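Local atomic coordinates of alcohol oxidase (Myceliophthora thermophila, PDB entry 6F74), a protein that binds FAD and probably acts as a flavin-dependent oxidase of the vanillyl-alcohol oxidase type. Residues A[333-347]-A[387-399]. Residues are numbered along the deposited sequence; the frame is centred on the assembly and turned at random.
Sequences AIAVLHQQLPALSNN and KAVAPLMNALKKF
L392 and L344 meet side chain to side chain where helices 328-346 and 382-396 pack nearly antiparallel, their segment axes 166° apart and 8.2 Å at closest approach. Followed outward, L392 CB lies 3.9 Å from L344 CD2. With CG anti to the backbone N, the fork is carried to L337: CD1 reaches L337 CA and CG, both at 3.7 Å, and also meets Q340 CG, whereas CD2 sits between L337 CD1 and L344 CD2. L344 is a knob in the hole formed by A388, V389, P391 and L392, its CD1 3.7 Å from A388 O. That carbonyl also accepts a nearly straight hydrogen bond from N347 ND2 (3.0 Å, 167° at the hydrogen), just past the helix end. At the other end A333 CB stands over the F399 ring, 3.8 Å from its centroid and 5° off the normal, a CH-pi contact, and V336 CG2 touches the ring edge. Were F399 an alanine, the face under A333 CB would be gone and a gap would probably open beside V336. L337 and A388 also touch strand 370-378, so the two helices layer antiparallel against the seven-stranded sheet, consistent with the alpha/beta substrate domain of VAO-type flavoproteins.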
loop_
_atom_site.group_PDB
_atom_site.type_symbol
_atom_site.label_atom_id
_atom_site.label_comp_id
_atom_site.label_asym_id
_atom_site.label_seq_id
_atom_site.Cartn_x
_atom_site.Cartn_y
_atom_site.Cartn_z
ATOM N N ALA A 333 11.946 24.256 -11.153
ATOM C CA ALA A 333 10.524 24.286 -11.468
ATOM C C ALA A 333 9.751 23.258 -10.650
ATOM O O ALA A 333 8.635 23.520 -10.260
ATOM C CB ALA A 333 10.313 24.050 -12.954
ATOM N N ILE A 334 10.359 22.103 -10.382
ATOM C CA ILE A 334 9.746 21.059 -9.550
ATOM C C ILE A 334 9.626 21.539 -8.099
ATOM O O ILE A 334 8.596 21.313 -7.434
ATOM C CB ILE A 334 10.520 19.724 -9.667
ATOM C CG1 ILE A 334 10.269 19.165 -11.072
ATOM C CG2 ILE A 334 10.060 18.723 -8.611
ATOM C CD1 ILE A 334 11.047 17.926 -11.440
ATOM N N ALA A 335 10.655 22.227 -7.626
ATOM C CA ALA A 335 10.594 22.868 -6.329
ATOM C C ALA A 335 9.436 23.878 -6.271
ATOM O O ALA A 335 8.648 23.825 -5.347
ATOM C CB ALA A 335 11.914 23.537 -5.996
ATOM N N VAL A 336 9.334 24.757 -7.272
ATOM C CA VAL A 336 8.244 25.739 -7.350
ATOM C C VAL A 336 6.888 25.047 -7.354
ATOM O O VAL A 336 5.980 25.463 -6.664
ATOM C CB VAL A 336 8.357 26.646 -8.618
ATOM C CG1 VAL A 336 7.073 27.438 -8.868
ATOM C CG2 VAL A 336 9.525 27.612 -8.486
ATOM N N LEU A 337 6.768 23.995 -8.158
ATOM C CA LEU A 337 5.541 23.237 -8.290
ATOM C C LEU A 337 5.115 22.659 -6.945
ATOM O O LEU A 337 3.930 22.702 -6.593
ATOM C CB LEU A 337 5.711 22.105 -9.322
ATOM C CG LEU A 337 4.565 21.097 -9.486
ATOM C CD1 LEU A 337 4.476 20.593 -10.922
ATOM C CD2 LEU A 337 4.679 19.885 -8.550
ATOM N N HIS A 338 6.073 22.087 -6.219
ATOM C CA HIS A 338 5.795 21.586 -4.879
ATOM C C HIS A 338 5.204 22.690 -3.986
ATOM O O HIS A 338 4.258 22.441 -3.249
ATOM C CB HIS A 338 7.031 20.945 -4.222
ATOM C CG HIS A 338 7.271 19.524 -4.641
ATOM N ND1 HIS A 338 7.608 19.165 -5.925
ATOM C CD2 HIS A 338 7.254 18.377 -3.926
ATOM C CE1 HIS A 338 7.757 17.858 -5.992
ATOM N NE2 HIS A 338 7.543 17.352 -4.792
ATOM N N GLN A 339 5.747 23.899 -4.075
ATOM C CA GLN A 339 5.205 25.042 -3.312
ATOM C C GLN A 339 3.763 25.429 -3.664
ATOM O O GLN A 339 3.098 26.085 -2.857
ATOM C CB GLN A 339 6.075 26.282 -3.497
ATOM C CG GLN A 339 7.493 26.167 -2.975
ATOM C CD GLN A 339 8.216 27.499 -3.082
ATOM O OE1 GLN A 339 8.608 27.903 -4.162
ATOM N NE2 GLN A 339 8.394 28.172 -1.965
ATOM N N GLN A 340 3.311 25.081 -4.874
ATOM C CA GLN A 340 1.967 25.410 -5.319
ATOM C C GLN A 340 0.912 24.371 -4.923
ATOM O O GLN A 340 -0.296 24.627 -5.074
ATOM C CB GLN A 340 1.933 25.568 -6.831
ATOM C CG GLN A 340 2.869 26.604 -7.390
ATOM C CD GLN A 340 2.690 27.965 -6.723
ATOM O OE1 GLN A 340 1.566 28.440 -6.532
ATOM N NE2 GLN A 340 3.795 28.579 -6.351
ATOM N N LEU A 341 1.349 23.218 -4.408
ATOM C CA LEU A 341 0.417 22.121 -4.195
ATOM C C LEU A 341 -0.666 22.406 -3.183
ATOM O O LEU A 341 -1.819 22.008 -3.399
ATOM C CB LEU A 341 1.158 20.786 -3.869
ATOM C CG LEU A 341 2.013 20.217 -5.007
ATOM C CD1 LEU A 341 2.565 18.864 -4.582
ATOM C CD2 LEU A 341 1.264 20.121 -6.331
ATOM N N PRO A 342 -0.325 23.103 -2.074
ATOM C CA PRO A 342 -1.386 23.341 -1.100
ATOM C C PRO A 342 -2.518 24.210 -1.640
ATOM O O PRO A 342 -3.683 23.931 -1.350
ATOM C CB PRO A 342 -0.649 23.997 0.074
ATOM C CG PRO A 342 0.742 23.479 -0.041
ATOM C CD PRO A 342 1.006 23.399 -1.513
ATOM N N ALA A 343 -2.173 25.246 -2.393
ATOM C CA ALA A 343 -3.181 26.067 -3.056
ATOM C C ALA A 343 -4.059 25.222 -3.978
ATOM O O ALA A 343 -5.285 25.302 -3.949
ATOM C CB ALA A 343 -2.517 27.201 -3.852
ATOM N N LEU A 344 -3.409 24.392 -4.776
ATOM C CA LEU A 344 -4.120 23.453 -5.631
ATOM C C LEU A 344 -5.053 22.536 -4.826
ATOM O O LEU A 344 -6.232 22.391 -5.166
ATOM C CB LEU A 344 -3.154 22.660 -6.495
ATOM C CG LEU A 344 -2.934 23.280 -7.865
ATOM C CD1 LEU A 344 -2.423 24.721 -7.806
ATOM C CD2 LEU A 344 -1.999 22.392 -8.676
ATOM N N SER A 345 -4.532 21.975 -3.745
ATOM C CA SER A 345 -5.340 21.151 -2.878
ATOM C C SER A 345 -6.547 21.910 -2.330
ATOM O O SER A 345 -7.658 21.382 -2.340
ATOM C CB SER A 345 -4.520 20.590 -1.728
ATOM O OG SER A 345 -5.295 19.677 -0.983
ATOM N N ASN A 346 -6.327 23.135 -1.845
ATOM C CA ASN A 346 -7.424 23.996 -1.405
ATOM C C ASN A 346 -8.491 24.283 -2.473
ATOM O O ASN A 346 -9.649 24.511 -2.153
ATOM C CB ASN A 346 -6.875 25.326 -0.893
ATOM C CG ASN A 346 -7.952 26.189 -0.291
ATOM O OD1 ASN A 346 -8.924 25.643 0.247
ATOM N ND2 ASN A 346 -7.818 27.544 -0.394
ATOM N N ASN A 347 -8.081 24.283 -3.732
ATOM C CA ASN A 347 -8.974 24.450 -4.863
ATOM C C ASN A 347 -9.649 23.151 -5.332
ATOM O O ASN A 347 -10.239 23.149 -6.410
ATOM C CB ASN A 347 -8.185 25.066 -6.057
ATOM C CG ASN A 347 -7.653 26.460 -5.770
ATOM O OD1 ASN A 347 -8.130 27.130 -4.869
ATOM N ND2 ASN A 347 -6.664 26.910 -6.557
ATOM N N LYS A 387 -9.065 27.308 -13.564
ATOM C CA LYS A 387 -8.877 28.252 -12.452
ATOM C C LYS A 387 -8.196 27.548 -11.286
ATOM O O LYS A 387 -7.307 28.121 -10.645
ATOM C CB LYS A 387 -10.196 28.837 -11.984
ATOM C CG LYS A 387 -10.847 29.757 -12.984
ATOM C CD LYS A 387 -12.021 30.524 -12.422
ATOM C CE LYS A 387 -12.561 31.414 -13.535
ATOM N NZ LYS A 387 -13.838 32.053 -13.183
ATOM N N ALA A 388 -8.596 26.298 -11.048
ATOM C CA ALA A 388 -8.088 25.526 -9.924
ATOM C C ALA A 388 -6.570 25.292 -9.990
ATOM O O ALA A 388 -5.903 25.369 -8.960
ATOM C CB ALA A 388 -8.832 24.208 -9.777
ATOM N N VAL A 389 -6.044 25.074 -11.197
ATOM C CA VAL A 389 -4.602 24.829 -11.391
ATOM C C VAL A 389 -3.838 26.087 -11.799
ATOM O O VAL A 389 -2.633 26.036 -12.008
ATOM C CB VAL A 389 -4.300 23.678 -12.401
ATOM C CG1 VAL A 389 -4.859 22.367 -11.901
ATOM C CG2 VAL A 389 -4.800 23.977 -13.833
ATOM N N ALA A 390 -4.534 27.216 -11.885
ATOM C CA ALA A 390 -3.934 28.462 -12.293
ATOM C C ALA A 390 -2.757 28.847 -11.417
ATOM O O ALA A 390 -1.732 29.223 -11.966
ATOM C CB ALA A 390 -4.966 29.582 -12.369
ATOM N N PRO A 391 -2.868 28.722 -10.068
ATOM C CA PRO A 391 -1.711 29.117 -9.268
ATOM C C PRO A 391 -0.413 28.412 -9.702
ATOM O O PRO A 391 0.643 29.050 -9.732
ATOM C CB PRO A 391 -2.119 28.725 -7.843
ATOM C CG PRO A 391 -3.614 28.765 -7.869
ATOM C CD PRO A 391 -3.939 28.186 -9.209
ATOM N N LEU A 392 -0.526 27.142 -10.088
ATOM C CA LEU A 392 0.608 26.390 -10.650
ATOM C C LEU A 392 1.037 26.836 -12.048
ATOM O O LEU A 392 2.221 27.054 -12.268
ATOM C CB LEU A 392 0.328 24.875 -10.679
ATOM C CG LEU A 392 1.484 24.008 -11.224
ATOM C CD1 LEU A 392 2.815 24.223 -10.533
ATOM C CD2 LEU A 392 1.055 22.558 -11.148
ATOM N N MET A 393 0.111 26.953 -12.987
ATOM C CA MET A 393 0.497 27.370 -14.375
ATOM C C MET A 393 1.060 28.774 -14.435
ATOM O O MET A 393 2.020 29.041 -15.173
ATOM C CB MET A 393 -0.681 27.204 -15.346
ATOM C CG MET A 393 -1.270 25.797 -15.357
ATOM S SD MET A 393 -0.069 24.497 -15.722
ATOM C CE MET A 393 0.494 23.979 -14.169
ATOM N N ASN A 394 0.509 29.653 -13.602
ATOM C CA ASN A 394 1.033 31.001 -13.472
ATOM C C ASN A 394 2.466 30.974 -12.940
ATOM O O ASN A 394 3.311 31.728 -13.439
ATOM C CB ASN A 394 0.156 31.860 -12.558
ATOM C CG ASN A 394 -1.236 32.121 -13.136
ATOM O OD1 ASN A 394 -1.488 31.976 -14.338
ATOM N ND2 ASN A 394 -2.141 32.566 -12.278
ATOM N N ALA A 395 2.745 30.132 -11.954
ATOM C CA ALA A 395 4.091 30.067 -11.386
ATOM C C ALA A 395 5.065 29.479 -12.381
ATOM O O ALA A 395 6.235 29.848 -12.382
ATOM C CB ALA A 395 4.118 29.297 -10.081
ATOM N N LEU A 396 4.580 28.580 -13.231
ATOM C CA LEU A 396 5.390 27.996 -14.311
ATOM C C LEU A 396 5.665 28.857 -15.520
ATOM O O LEU A 396 6.569 28.527 -16.250
ATOM C CB LEU A 396 4.773 26.677 -14.789
ATOM C CG LEU A 396 4.898 25.550 -13.757
ATOM C CD1 LEU A 396 4.064 24.356 -14.209
ATOM C CD2 LEU A 396 6.359 25.158 -13.498
ATOM N N LYS A 397 4.934 29.950 -15.727
ATOM C CA LYS A 397 5.251 30.913 -16.806
ATOM C C LYS A 397 6.689 31.418 -16.755
ATOM O O LYS A 397 7.261 31.697 -17.793
ATOM C CB LYS A 397 4.315 32.125 -16.793
ATOM C CG LYS A 397 2.870 31.808 -17.141
ATOM C CD LYS A 397 1.979 33.003 -16.839
ATOM C CE LYS A 397 0.515 32.709 -17.115
ATOM N NZ LYS A 397 -0.299 33.941 -16.975
ATOM N N LYS A 398 7.291 31.503 -15.582
ATOM C CA LYS A 398 8.695 31.977 -15.457
ATOM C C LYS A 398 9.725 31.036 -16.057
ATOM O O LYS A 398 10.891 31.417 -16.216
ATOM C CB LYS A 398 9.095 32.220 -13.990
ATOM C CG LYS A 398 8.236 33.229 -13.223
ATOM C CD LYS A 398 8.258 34.597 -13.885
ATOM C CE LYS A 398 8.174 35.757 -12.901
ATOM N NZ LYS A 398 8.241 37.053 -13.600
ATOM N N PHE A 399 9.309 29.801 -16.335
ATOM C CA PHE A 399 10.178 28.759 -16.887
ATOM C C PHE A 399 9.919 28.480 -18.362
ATOM O O PHE A 399 10.447 27.520 -18.879
ATOM C CB PHE A 399 10.013 27.481 -16.055
ATOM C CG PHE A 399 10.461 27.633 -14.630
ATOM C CD1 PHE A 399 11.827 27.560 -14.297
ATOM C CD2 PHE A 399 9.541 27.872 -13.632
ATOM C CE1 PHE A 399 12.257 27.723 -12.981
ATOM C CE2 PHE A 399 9.963 28.047 -12.310
ATOM C CZ PHE A 399 11.325 27.972 -11.987
#